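Local atomic coordinates of diphosphomevalonate decarboxylase, putative (Trypanosoma brucei, PDB entry 2HKE), a protein that probably catalyses the ATP-dependent decarboxylation of (R)-5-diphosphomevalonate to isopentenyl diphosphate, a step of the mevalonate pathway leading to sterols and other isoprenoids. Residues F325-R330 and E357-S362; V185-L190 and N297-V302; T133-M138 and D168-Q173. The protein carries 1 engineered substitution. One frame throughout, in Å; residues are numbered along the deposited sequence.

Interaction 1: residues F325-R330 and E357-S362; sequences FFFGDR and EMLLQS
Phe326 N donates a nearly straight hydrogen bond to Leu359 O (2.8 Å, 172°), the shortest across this contact, and the CA-H of Phe325 adds a weaker approach to the same oxygen. These are parallel strands of a beta-alpha-beta unit, in which helix 330-338 and the chain after it connect strand 325-327 to strand 358-363. Gln361 N returns a bond to Phe326 O at 2.9 Å, and Gly328 N continues the pattern with one to Gln361 O at 3.1 Å. On one face of the sheet, the CB of Gln361 sits squarely over the centre of the Phe327 ring, 3.5 Å from the ring centroid, a CH-pi contact. Beside it, Leu359 CD2 covers one face of the Phe325 ring nearer its rim, 3.9 Å from Phe325 CZ. Helices 330-338 and 307-317 pack against this side. On the other face, Met358 crosses Phe326 at about a right angle in an oblique Met-aromatic contact, with SD 3.8 Å from Phe326 CD1. The Gln361 chain leaves with CG anti to the backbone N (chi1 171°) and then bends at chi2 (-82°), which carries its amide to the turn after the first strand. There Asp329 N donates in the amide plane to a lone pair of Gln361 OE1 at 3.0 Å. Asp329 also N-caps helix 330-338, its OD1 accepting from Leu332 N. Its OD2 forms a salt bridge with Lys304 and accepts a hydrogen bond from a water that weakly accepts from Gln361 NE2.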
ATOM      1  N   PHE A 325       0.339 -14.031  14.244  1.00 21.97           N
ATOM      2  CA  PHE A 325       1.088 -12.771  14.324  1.00 22.47           C
ATOM      3  C   PHE A 325       2.304 -12.863  13.417  1.00 23.55           C
ATOM      4  O   PHE A 325       3.068 -13.837  13.487  1.00 24.65           O
ATOM      5  CB  PHE A 325       1.603 -12.539  15.726  1.00 21.61           C
ATOM      6  CG  PHE A 325       0.638 -11.976  16.684  1.00 20.87           C
ATOM      7  CD1 PHE A 325      -0.652 -12.452  16.761  1.00 22.56           C
ATOM      8  CD2 PHE A 325       1.034 -11.027  17.586  1.00 21.09           C
ATOM      9  CE1 PHE A 325      -1.507 -11.996  17.679  1.00 23.75           C
ATOM     10  CE2 PHE A 325       0.164 -10.534  18.514  1.00 22.54           C
ATOM     11  CZ  PHE A 325      -1.124 -11.017  18.546  1.00 23.26           C
ATOM     12  N   PHE A 326       2.520 -11.843  12.600  1.00 23.01           N
ATOM     13  CA  PHE A 326       3.678 -11.766  11.756  1.00 22.98           C
ATOM     14  C   PHE A 326       4.375 -10.436  12.044  1.00 22.70           C
ATOM     15  O   PHE A 326       4.047  -9.421  11.445  1.00 23.53           O
ATOM     16  CB  PHE A 326       3.255 -11.903  10.305  1.00 23.83           C
ATOM     17  CG  PHE A 326       2.777 -13.261   9.970  1.00 25.90           C
ATOM     18  CD1 PHE A 326       1.455 -13.587  10.108  1.00 24.54           C
ATOM     19  CD2 PHE A 326       3.661 -14.256   9.589  1.00 29.16           C
ATOM     20  CE1 PHE A 326       1.015 -14.907   9.827  1.00 26.73           C
ATOM     21  CE2 PHE A 326       3.199 -15.583   9.317  1.00 27.78           C
ATOM     22  CZ  PHE A 326       1.906 -15.879   9.442  1.00 27.69           C
ATOM     23  N   PHE A 327       5.275 -10.432  13.012  1.00 22.56           N
ATOM     24  CA  PHE A 327       5.906  -9.210  13.470  1.00 23.64           C
ATOM     25  C   PHE A 327       7.316  -9.108  12.888  1.00 25.13           C
ATOM     26  O   PHE A 327       8.100 -10.010  13.050  1.00 26.88           O
ATOM     27  CB  PHE A 327       5.988  -9.173  14.996  1.00 22.05           C
ATOM     28  CG  PHE A 327       4.764  -8.559  15.688  1.00 22.44           C
ATOM     29  CD1 PHE A 327       3.491  -8.900  15.290  1.00 21.70           C
ATOM     30  CD2 PHE A 327       4.922  -7.648  16.717  1.00 20.61           C
ATOM     31  CE1 PHE A 327       2.396  -8.344  15.923  1.00 22.46           C
ATOM     32  CE2 PHE A 327       3.831  -7.123  17.376  1.00 20.66           C
ATOM     33  CZ  PHE A 327       2.587  -7.468  16.976  1.00 20.81           C
ATOM     34  N   GLY A 328       7.623  -8.016  12.220  1.00 25.75           N
ATOM     35  CA  GLY A 328       9.002  -7.737  11.790  1.00 27.68           C
ATOM     36  C   GLY A 328       9.922  -7.600  13.006  1.00 28.96           C
ATOM     37  O   GLY A 328      11.113  -7.927  12.932  1.00 30.43           O
ATOM     38  N   ASP A 329       9.379  -7.093  14.119  1.00 28.24           N
ATOM     39  CA  ASP A 329      10.155  -6.784  15.330  1.00 28.29           C
ATOM     40  C   ASP A 329       9.892  -7.830  16.433  1.00 28.26           C
ATOM     41  O   ASP A 329       8.919  -7.779  17.163  1.00 26.23           O
ATOM     42  CB  ASP A 329       9.781  -5.337  15.742  1.00 28.70           C
ATOM     43  CG  ASP A 329      10.612  -4.760  16.839  1.00 28.24           C
ATOM     44  OD1 ASP A 329      11.230  -5.488  17.659  1.00 30.85           O
ATOM     45  OD2 ASP A 329      10.633  -3.486  16.917  1.00 30.84           O
ATOM     46  N   ARG A 330      10.789  -8.810  16.603  1.00 29.84           N
ATOM     47  CA  ARG A 330      10.627  -9.910  17.547  1.00 29.65           C
ATOM     48  C   ARG A 330      10.586  -9.402  18.984  1.00 30.00           C
ATOM     49  O   ARG A 330       9.819  -9.960  19.796  1.00 30.35           O
ATOM     50  CB  ARG A 330      11.756 -10.929  17.381  1.00 31.12           C
ATOM     51  N   GLU A 357      -7.577 -12.728  10.828  1.00 23.34           N
ATOM     52  CA  GLU A 357      -6.982 -13.730   9.959  1.00 23.52           C
ATOM     53  C   GLU A 357      -5.472 -13.741  10.223  1.00 23.59           C
ATOM     54  O   GLU A 357      -4.835 -14.777  10.186  1.00 24.13           O
ATOM     55  CB  GLU A 357      -7.282 -13.431   8.514  1.00 24.25           C
ATOM     56  CG  GLU A 357      -8.731 -13.378   8.171  1.00 26.53           C
ATOM     57  CD  GLU A 357      -9.431 -14.687   8.551  1.00 34.25           C
ATOM     58  OE1 GLU A 357      -9.159 -15.708   7.868  1.00 37.74           O
ATOM     59  OE2 GLU A 357     -10.188 -14.682   9.552  1.00 38.57           O
ATOM     60  N   MET A 358      -4.913 -12.568  10.501  1.00 22.44           N
ATOM     61  CA  MET A 358      -3.523 -12.445  10.880  1.00 24.18           C
ATOM     62  C   MET A 358      -3.328 -11.033  11.354  1.00 21.92           C
ATOM     63  O   MET A 358      -4.161 -10.174  11.099  1.00 21.12           O
ATOM     64  CB  MET A 358      -2.578 -12.711   9.705  1.00 24.82           C
ATOM     65  CG  MET A 358      -2.189 -11.513   8.903  1.00 30.64           C
ATOM     66  SD  MET A 358      -0.929 -11.961   7.677  1.00 36.41           S
ATOM     67  CE  MET A 358      -2.064 -12.932   6.795  1.00 27.54           C
ATOM     68  N   LEU A 359      -2.238 -10.818  12.054  1.00 21.48           N
ATOM     69  CA  LEU A 359      -1.841  -9.484  12.505  1.00 20.97           C
ATOM     70  C   LEU A 359      -0.397  -9.234  12.140  1.00 21.70           C
ATOM     71  O   LEU A 359       0.495  -9.909  12.664  1.00 20.64           O
ATOM     72  CB  LEU A 359      -1.995  -9.347  14.015  1.00 20.03           C
ATOM     73  CG  LEU A 359      -1.635  -7.991  14.611  1.00 20.63           C
ATOM     74  CD1 LEU A 359      -2.570  -6.905  14.079  1.00 19.66           C
ATOM     75  CD2 LEU A 359      -1.694  -8.035  16.130  1.00 21.35           C
ATOM     76  N   LEU A 360      -0.193  -8.275  11.236  1.00 20.05           N
ATOM     77  CA  LEU A 360       1.121  -7.951  10.684  1.00 20.47           C
ATOM     78  C   LEU A 360       1.642  -6.770  11.450  1.00 19.37           C
ATOM     79  O   LEU A 360       0.859  -5.919  11.782  1.00 19.71           O
ATOM     80  CB  LEU A 360       0.964  -7.539   9.225  1.00 20.10           C
ATOM     81  CG  LEU A 360       2.173  -7.114   8.421  1.00 22.15           C
ATOM     82  CD1 LEU A 360       3.319  -8.198   8.443  1.00 27.83           C
ATOM     83  CD2 LEU A 360       1.733  -6.792   7.016  1.00 25.28           C
ATOM     84  N   GLN A 361       2.927  -6.750  11.783  1.00 19.58           N
ATOM     85  CA  GLN A 361       3.555  -5.530  12.294  1.00 19.37           C
ATOM     86  C   GLN A 361       4.761  -5.194  11.458  1.00 19.99           C
ATOM     87  O   GLN A 361       5.499  -6.075  11.064  1.00 20.15           O
ATOM     88  CB  GLN A 361       3.881  -5.647  13.789  1.00 19.32           C
ATOM     89  CG  GLN A 361       4.741  -4.501  14.388  1.00 18.90           C
ATOM     90  CD  GLN A 361       6.219  -4.669  14.140  1.00 21.92           C
ATOM     91  OE1 GLN A 361       6.707  -5.785  14.067  1.00 24.62           O
ATOM     92  NE2 GLN A 361       6.958  -3.543  14.040  1.00 20.56           N
ATOM     93  N   SER A 362       4.932  -3.903  11.177  1.00 19.89           N
ATOM     94  CA  SER A 362       6.089  -3.405  10.442  1.00 20.56           C
ATOM     95  C   SER A 362       6.531  -2.061  10.977  1.00 20.10           C
ATOM     96  O   SER A 362       5.716  -1.249  11.402  1.00 19.74           O
ATOM     97  CB  SER A 362       5.743  -3.305   8.943  1.00 20.41           C
ATOM     98  OG  SER A 362       6.698  -2.590   8.182  1.00 21.71           O
TER
HETATM   99  O   HOH W   1       9.736  -2.222  14.666  1.00 27.54           O

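Interaction 2: residues V185-L190 and N297-V302; sequences VMCAVL and NCFLFV
One face of the Phe299 ring carries the sulfur of Cys187, offset toward the rim, with SG 3.7 Å from Phe299 CE1; Cys187 CB adds a CH-pi contact on that face. At the ring's edge stands Val185 CG1. The second methyl of Val185, CG2, lies in the plane of the Phe301 ring, 3.9 Å from Phe301 CD1, so a single valine meets the edges of two phenylalanines. Cys187 reaches its ring because SG is anti to the backbone N (chi1 -175°). The backbones form an antiparallel strand pair in the C-terminal domain sheet. Met186 and Leu300 bond to each other in both directions (N to O, 2.8 Å each way); Ala188 and Cys298 also bond both ways, with Cys298 N to Ala188 O at 3.0 Å. On the opposite face from the rings, the bent tail of Met186 puts CE 4.1 Å from Leu300 CD1 and 4.0 Å from Val302 CG1. Where the strand pairing ends, the buried amide of Asn297 takes over: its OD1 accepts from Leu190 N at 3.0 Å, while its ND2 donates to Ala110 O, so both ends of the amide are engaged. Helix 307-317 covers the Met186 side through Leu307 and Val311, and Phe301 meets Phe240 edge-to-face on the other. Within the sheet, strand 183-189 is flanked by strands 298-303 and 358-363, with strand 288-291 beyond 298-303.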
ATOM      1  N   VAL A 185       3.505   0.389  12.079  1.00 18.76           N
ATOM      2  CA  VAL A 185       2.305   0.084  11.294  1.00 19.23           C
ATOM      3  C   VAL A 185       1.870  -1.344  11.588  1.00 20.68           C
ATOM      4  O   VAL A 185       2.717  -2.262  11.657  1.00 20.46           O
ATOM      5  CB  VAL A 185       2.591   0.169   9.793  1.00 20.58           C
ATOM      6  CG1 VAL A 185       1.309  -0.137   8.970  1.00 21.70           C
ATOM      7  CG2 VAL A 185       3.164   1.541   9.438  1.00 17.93           C
ATOM      8  N   MET A 186       0.569  -1.555  11.741  1.00 20.85           N
ATOM      9  CA  MET A 186       0.062  -2.925  11.796  1.00 19.32           C
ATOM     10  C   MET A 186      -1.021  -3.101  10.787  1.00 18.87           C
ATOM     11  O   MET A 186      -1.554  -2.138  10.265  1.00 17.15           O
ATOM     12  CB  MET A 186      -0.383  -3.288  13.201  1.00 20.04           C
ATOM     13  CG  MET A 186       0.712  -3.257  14.275  1.00 21.09           C
ATOM     14  SD  MET A 186       0.117  -3.809  15.887  1.00 24.25           S
ATOM     15  CE  MET A 186      -0.883  -2.440  16.488  1.00 23.42           C
ATOM     16  N   CYS A 187      -1.301  -4.345  10.435  1.00 18.27           N
ATOM     17  CA  CYS A 187      -2.471  -4.647   9.623  1.00 19.20           C
ATOM     18  C   CYS A 187      -3.211  -5.819  10.309  1.00 18.99           C
ATOM     19  O   CYS A 187      -2.673  -6.912  10.426  1.00 18.56           O
ATOM     20  CB  CYS A 187      -2.087  -4.988   8.234  1.00 20.23           C
ATOM     21  SG  CYS A 187      -3.535  -5.230   7.180  1.00 23.61           S
ATOM     22  N   ALA A 188      -4.416  -5.540  10.778  1.00 20.23           N
ATOM     23  CA  ALA A 188      -5.330  -6.555  11.273  1.00 19.77           C
ATOM     24  C   ALA A 188      -6.165  -7.042  10.080  1.00 20.20           C
ATOM     25  O   ALA A 188      -7.054  -6.326   9.557  1.00 19.93           O
ATOM     26  CB  ALA A 188      -6.196  -5.999  12.402  1.00 20.80           C
ATOM     27  N   VAL A 189      -5.775  -8.200   9.566  1.00 19.79           N
ATOM     28  CA  VAL A 189      -6.435  -8.800   8.452  1.00 20.70           C
ATOM     29  C   VAL A 189      -7.777  -9.394   8.835  1.00 20.21           C
ATOM     30  O   VAL A 189      -7.863 -10.205   9.749  1.00 19.92           O
ATOM     31  CB  VAL A 189      -5.502  -9.806   7.738  1.00 20.20           C
ATOM     32  CG1 VAL A 189      -6.156 -10.407   6.544  1.00 24.09           C
ATOM     33  CG2 VAL A 189      -4.214  -9.066   7.376  1.00 22.91           C
ATOM     34  N   LEU A 190      -8.806  -8.960   8.104  1.00 20.93           N
ATOM     35  CA  LEU A 190     -10.179  -9.361   8.304  1.00 22.68           C
ATOM     36  C   LEU A 190     -10.745 -10.052   7.064  1.00 24.07           C
ATOM     37  O   LEU A 190     -10.270  -9.839   5.945  1.00 24.41           O
ATOM     38  CB  LEU A 190     -11.031  -8.158   8.709  1.00 21.83           C
ATOM     39  CG  LEU A 190     -10.587  -7.411   9.969  1.00 22.14           C
ATOM     40  CD1 LEU A 190     -11.217  -6.016  10.094  1.00 18.88           C
ATOM     41  CD2 LEU A 190     -10.856  -8.289  11.194  1.00 24.71           C
ATOM     42  N   ASN A 297      -9.557  -4.936   5.574  1.00 21.62           N
ATOM     43  CA  ASN A 297      -8.439  -5.009   6.535  1.00 20.95           C
ATOM     44  C   ASN A 297      -8.232  -3.658   7.183  1.00 20.71           C
ATOM     45  O   ASN A 297      -8.361  -2.623   6.514  1.00 19.19           O
ATOM     46  CB  ASN A 297      -7.129  -5.397   5.858  1.00 21.11           C
ATOM     47  CG  ASN A 297      -7.150  -6.753   5.202  1.00 20.51           C
ATOM     48  OD1 ASN A 297      -7.876  -7.646   5.596  1.00 22.30           O
ATOM     49  ND2 ASN A 297      -6.289  -6.914   4.186  1.00 21.96           N
ATOM     50  N   CYS A 298      -7.895  -3.682   8.456  1.00 20.47           N
ATOM     51  CA  CYS A 298      -7.666  -2.498   9.220  1.00 19.88           C
ATOM     52  C   CYS A 298      -6.163  -2.290   9.441  1.00 19.81           C
ATOM     53  O   CYS A 298      -5.485  -3.025  10.219  1.00 20.06           O
ATOM     54  CB  CYS A 298      -8.363  -2.611  10.543  1.00 21.09           C
ATOM     55  SG  CYS A 298      -8.325  -1.100  11.538  1.00 21.41           S
ATOM     56  N   PHE A 299      -5.650  -1.257   8.799  1.00 18.58           N
ATOM     57  CA  PHE A 299      -4.275  -0.835   9.053  1.00 17.58           C
ATOM     58  C   PHE A 299      -4.324   0.008  10.298  1.00 17.45           C
ATOM     59  O   PHE A 299      -5.367   0.632  10.598  1.00 19.90           O
ATOM     60  CB  PHE A 299      -3.749  -0.074   7.866  1.00 18.72           C
ATOM     61  CG  PHE A 299      -3.271  -0.968   6.768  1.00 18.31           C
ATOM     62  CD1 PHE A 299      -4.164  -1.487   5.844  1.00 22.70           C
ATOM     63  CD2 PHE A 299      -1.931  -1.345   6.716  1.00 21.60           C
ATOM     64  CE1 PHE A 299      -3.691  -2.360   4.832  1.00 22.70           C
ATOM     65  CE2 PHE A 299      -1.436  -2.190   5.712  1.00 21.78           C
ATOM     66  CZ  PHE A 299      -2.337  -2.680   4.763  1.00 23.43           C
ATOM     67  N   LEU A 300      -3.260  -0.033  11.089  1.00 16.33           N
ATOM     68  CA  LEU A 300      -3.223   0.711  12.337  1.00 16.47           C
ATOM     69  C   LEU A 300      -1.898   1.394  12.401  1.00 17.65           C
ATOM     70  O   LEU A 300      -0.893   0.797  11.989  1.00 19.05           O
ATOM     71  CB  LEU A 300      -3.323  -0.241  13.527  1.00 17.50           C
ATOM     72  CG  LEU A 300      -4.634  -0.979  13.629  1.00 18.18           C
ATOM     73  CD1 LEU A 300      -4.446  -2.233  14.476  1.00 22.85           C
ATOM     74  CD2 LEU A 300      -5.758  -0.050  14.204  1.00 20.82           C
ATOM     75  N   PHE A 301      -1.888   2.599  12.923  1.00 16.33           N
ATOM     76  CA  PHE A 301      -0.642   3.293  13.206  1.00 17.14           C
ATOM     77  C   PHE A 301      -0.584   3.530  14.700  1.00 17.13           C
ATOM     78  O   PHE A 301      -1.595   3.909  15.325  1.00 17.04           O
ATOM     79  CB  PHE A 301      -0.603   4.631  12.509  1.00 17.75           C
ATOM     80  CG  PHE A 301      -0.800   4.554  11.033  1.00 18.16           C
ATOM     81  CD1 PHE A 301       0.100   3.861  10.230  1.00 23.20           C
ATOM     82  CD2 PHE A 301      -1.877   5.159  10.438  1.00 24.61           C
ATOM     83  CE1 PHE A 301      -0.082   3.785   8.849  1.00 20.99           C
ATOM     84  CE2 PHE A 301      -2.061   5.076   9.037  1.00 24.10           C
ATOM     85  CZ  PHE A 301      -1.141   4.393   8.255  1.00 20.59           C
ATOM     86  N   VAL A 302       0.601   3.369  15.271  1.00 17.45           N
ATOM     87  CA  VAL A 302       0.769   3.487  16.707  1.00 17.74           C
ATOM     88  C   VAL A 302       2.242   3.729  16.968  1.00 17.94           C
ATOM     89  O   VAL A 302       3.074   3.286  16.186  1.00 19.04           O
ATOM     90  CB  VAL A 302       0.305   2.172  17.407  1.00 17.56           C
ATOM     91  CG1 VAL A 302       1.160   0.976  16.973  1.00 17.59           C
ATOM     92  CG2 VAL A 302       0.290   2.323  18.946  1.00 17.47           C
TER

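Interaction 3: residues T133-M138 and D168-Q173; sequences TTNVSM and DCVATQ
A chi1 of 178° swings the Ser137 hydroxyl away from its own N and toward strand 170-175, while Met138, its CG anti to the carbonyl carbon (chi1 -68°), sets that CG against Val170. Ser137 OG accepts from Ala171 N at 3.1 Å, and the same OG donates to the carbonyl of Cys148. One serine side chain therefore links the strand's backbone to a separate part of the chain, and its OG also lies 3.3 Å from Ala171 CB. Val170 CG2 meets three residues at the start of the helix. It approaches Met138 CG to 3.4 Å, closer than an ordinary carbon contact, and lies 3.6 Å from Asn135 OD1, with Ser137 CB also near. This is the N-terminal turn of helix 136-143 resting on a strand of the mixed sheet in the N-terminal domain of this GHMP-type fold. Asn135 is the N-cap: its OD1 accepts from Met138 N at 2.8 Å, capping a backbone N-H in the first turn of the helix. The other end of the Asn135 side-chain amide, ND2, makes a weak bond to Met138 SD at 3.5 Å. Val136 faces elsewhere, packing on helix 114-130. Cys169 O, 3.6 Å from Met138 CG, accepts from Arg141 further along the same helix. Along one edge the strand pairs with strand 155-159, where Asn159 ND2 donates to both Val170 O and Thr172 OG1.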
ATOM      1  N   THR A 133      16.284   5.210 -18.891  1.00 22.66           N
ATOM      2  CA  THR A 133      16.406   6.454 -18.172  1.00 24.06           C
ATOM      3  C   THR A 133      15.179   6.835 -17.333  1.00 24.04           C
ATOM      4  O   THR A 133      15.182   7.854 -16.608  1.00 24.37           O
ATOM      5  CB  THR A 133      16.668   7.591 -19.169  1.00 24.92           C
ATOM      6  OG1 THR A 133      15.634   7.612 -20.169  1.00 26.83           O
ATOM      7  CG2 THR A 133      18.041   7.364 -19.812  1.00 26.93           C
ATOM      8  N   THR A 134      14.107   6.076 -17.464  1.00 23.64           N
ATOM      9  CA  THR A 134      12.911   6.407 -16.693  0.50 24.30           C
ATOM     10  C   THR A 134      13.108   6.015 -15.223  1.00 24.79           C
ATOM     11  O   THR A 134      13.893   5.149 -14.911  1.00 26.28           O
ATOM     12  CB  THR A 134      11.638   5.789 -17.329  0.50 23.96           C
ATOM     13  OG1 THR A 134      10.503   6.184 -16.556  0.50 24.43           O
ATOM     14  CG2 THR A 134      11.703   4.304 -17.322  0.50 21.52           C
ATOM     15  N   ASN A 135      12.403   6.689 -14.313  1.00 25.56           N
ATOM     16  CA  ASN A 135      12.563   6.358 -12.919  1.00 25.12           C
ATOM     17  C   ASN A 135      11.564   5.284 -12.473  1.00 23.16           C
ATOM     18  O   ASN A 135      10.511   5.087 -13.103  1.00 22.77           O
ATOM     19  CB  ASN A 135      12.514   7.598 -12.023  1.00 26.99           C
ATOM     20  CG  ASN A 135      11.194   8.323 -12.112  1.00 30.66           C
ATOM     21  OD1 ASN A 135      10.167   7.877 -11.578  1.00 28.60           O
ATOM     22  ND2 ASN A 135      11.212   9.452 -12.815  1.00 37.21           N
ATOM     23  N   VAL A 136      11.931   4.589 -11.406  1.00 23.76           N
ATOM     24  CA  VAL A 136      11.171   3.468 -10.950  1.00 22.91           C
ATOM     25  C   VAL A 136       9.730   3.898 -10.693  1.00 22.59           C
ATOM     26  O   VAL A 136       8.793   3.148 -11.047  1.00 21.47           O
ATOM     27  CB  VAL A 136      11.791   2.827  -9.683  1.00 24.64           C
ATOM     28  CG1 VAL A 136      10.774   1.846  -9.006  1.00 22.65           C
ATOM     29  CG2 VAL A 136      13.110   2.122 -10.055  1.00 22.44           C
ATOM     30  N   SER A 137       9.577   5.034 -10.022  1.00 21.91           N
ATOM     31  CA  SER A 137       8.243   5.490  -9.628  1.00 22.20           C
ATOM     32  C   SER A 137       7.312   5.713 -10.841  1.00 21.57           C
ATOM     33  O   SER A 137       6.171   5.214 -10.865  1.00 20.00           O
ATOM     34  CB  SER A 137       8.346   6.713  -8.728  1.00 22.16           C
ATOM     35  OG  SER A 137       7.081   7.195  -8.375  1.00 23.11           O
ATOM     36  N   MET A 138       7.783   6.442 -11.871  1.00 21.93           N
ATOM     37  CA  MET A 138       6.940   6.713 -13.028  1.00 23.94           C
ATOM     38  C   MET A 138       6.608   5.511 -13.869  1.00 22.84           C
ATOM     39  O   MET A 138       5.503   5.432 -14.406  1.00 22.43           O
ATOM     40  CB  MET A 138       7.545   7.821 -13.896  1.00 24.53           C
ATOM     41  CG  MET A 138       7.502   9.168 -13.160  1.00 28.09           C
ATOM     42  SD  MET A 138       8.194  10.506 -14.204  1.00 36.55           S
ATOM     43  CE  MET A 138       7.759   9.832 -15.805  1.00 33.48           C
ATOM     44  N   ASP A 168       5.402  14.942 -14.865  1.00 25.51           N
ATOM     45  CA  ASP A 168       5.551  15.397 -13.493  1.00 25.32           C
ATOM     46  C   ASP A 168       4.653  14.638 -12.489  1.00 23.41           C
ATOM     47  O   ASP A 168       4.478  15.050 -11.352  1.00 24.17           O
ATOM     48  CB  ASP A 168       5.303  16.897 -13.390  1.00 25.19           C
ATOM     49  CG  ASP A 168       3.896  17.299 -13.766  1.00 26.17           C
ATOM     50  OD1 ASP A 168       3.146  16.482 -14.337  1.00 26.49           O
ATOM     51  OD2 ASP A 168       3.540  18.481 -13.513  1.00 27.96           O
ATOM     52  N   CYS A 169       4.071  13.541 -12.932  1.00 22.54           N
ATOM     53  CA  CYS A 169       3.214  12.741 -12.071  1.00 22.24           C
ATOM     54  C   CYS A 169       4.066  11.601 -11.469  1.00 22.38           C
ATOM     55  O   CYS A 169       4.322  10.558 -12.106  1.00 21.91           O
ATOM     56  CB  CYS A 169       2.033  12.218 -12.881  1.00 22.51           C
ATOM     57  SG  CYS A 169       0.822  11.305 -11.969  1.00 20.44           S
ATOM     58  N   VAL A 170       4.536  11.818 -10.251  1.00 21.99           N
ATOM     59  CA  VAL A 170       5.615  11.002  -9.725  1.00 21.25           C
ATOM     60  C   VAL A 170       5.636  11.062  -8.215  1.00 20.38           C
ATOM     61  O   VAL A 170       5.167  12.027  -7.637  1.00 20.42           O
ATOM     62  CB  VAL A 170       6.955  11.508 -10.303  1.00 22.46           C
ATOM     63  CG1 VAL A 170       7.247  12.908  -9.746  1.00 23.04           C
ATOM     64  CG2 VAL A 170       8.129  10.486 -10.049  1.00 23.36           C
ATOM     65  N   ALA A 171       6.199  10.028  -7.576  1.00 19.22           N
ATOM     66  CA  ALA A 171       6.291   9.996  -6.140  1.00 19.37           C
ATOM     67  C   ALA A 171       7.623  10.596  -5.742  1.00 20.16           C
ATOM     68  O   ALA A 171       8.602  10.466  -6.490  1.00 20.13           O
ATOM     69  CB  ALA A 171       6.195   8.590  -5.567  1.00 18.50           C
ATOM     70  N   THR A 172       7.633  11.259  -4.592  1.00 20.10           N
ATOM     71  CA  THR A 172       8.875  11.730  -4.007  1.00 21.00           C
ATOM     72  C   THR A 172       8.912  11.389  -2.520  1.00 21.06           C
ATOM     73  O   THR A 172       7.866  11.278  -1.858  1.00 19.05           O
ATOM     74  CB  THR A 172       9.030  13.243  -4.185  1.00 22.16           C
ATOM     75  OG1 THR A 172       7.902  13.905  -3.638  1.00 23.94           O
ATOM     76  CG2 THR A 172       9.101  13.614  -5.620  1.00 23.47           C
ATOM     77  N   GLN A 173      10.102  11.133  -2.005  1.00 20.21           N
ATOM     78  CA  GLN A 173      10.244  10.796  -0.600  1.00 21.41           C
ATOM     79  C   GLN A 173      10.091  12.068   0.192  1.00 22.13           C
ATOM     80  O   GLN A 173      10.759  13.063  -0.075  1.00 23.43           O
ATOM     81  CB  GLN A 173      11.607  10.144  -0.313  1.00 21.04           C
ATOM     82  CG  GLN A 173      11.733   9.707   1.088  1.00 20.99           C
ATOM     83  CD  GLN A 173      13.063   9.077   1.299  1.00 24.17           C
ATOM     84  OE1 GLN A 173      14.065   9.794   1.303  1.00 24.93           O
ATOM     85  NE2 GLN A 173      13.106   7.741   1.378  1.00 21.93           N
TER

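From the N terminus, interaction 3 comes first, closing a loop of 29 residues within the N-terminal domain and joining the start of helix 136-143 to strand 170-175. The next strand in the chain is 183-189, where interaction 2 opens; its loop of 106 mostly helical residues closes at strand 298-303. Interaction 1 follows, spanning 26 residues between strands 325-327 and 358-363. The three loops run in series, none enclosing or crossing another. Interactions 1 and 2 nevertheless share one sheet: strand 358-363 lies beside 183-189, and Ser362 N probably bonds Val185 O. Interaction 3 lies on the opposite side of the chain's centre from both, its nearest atoms about 14 Å from either.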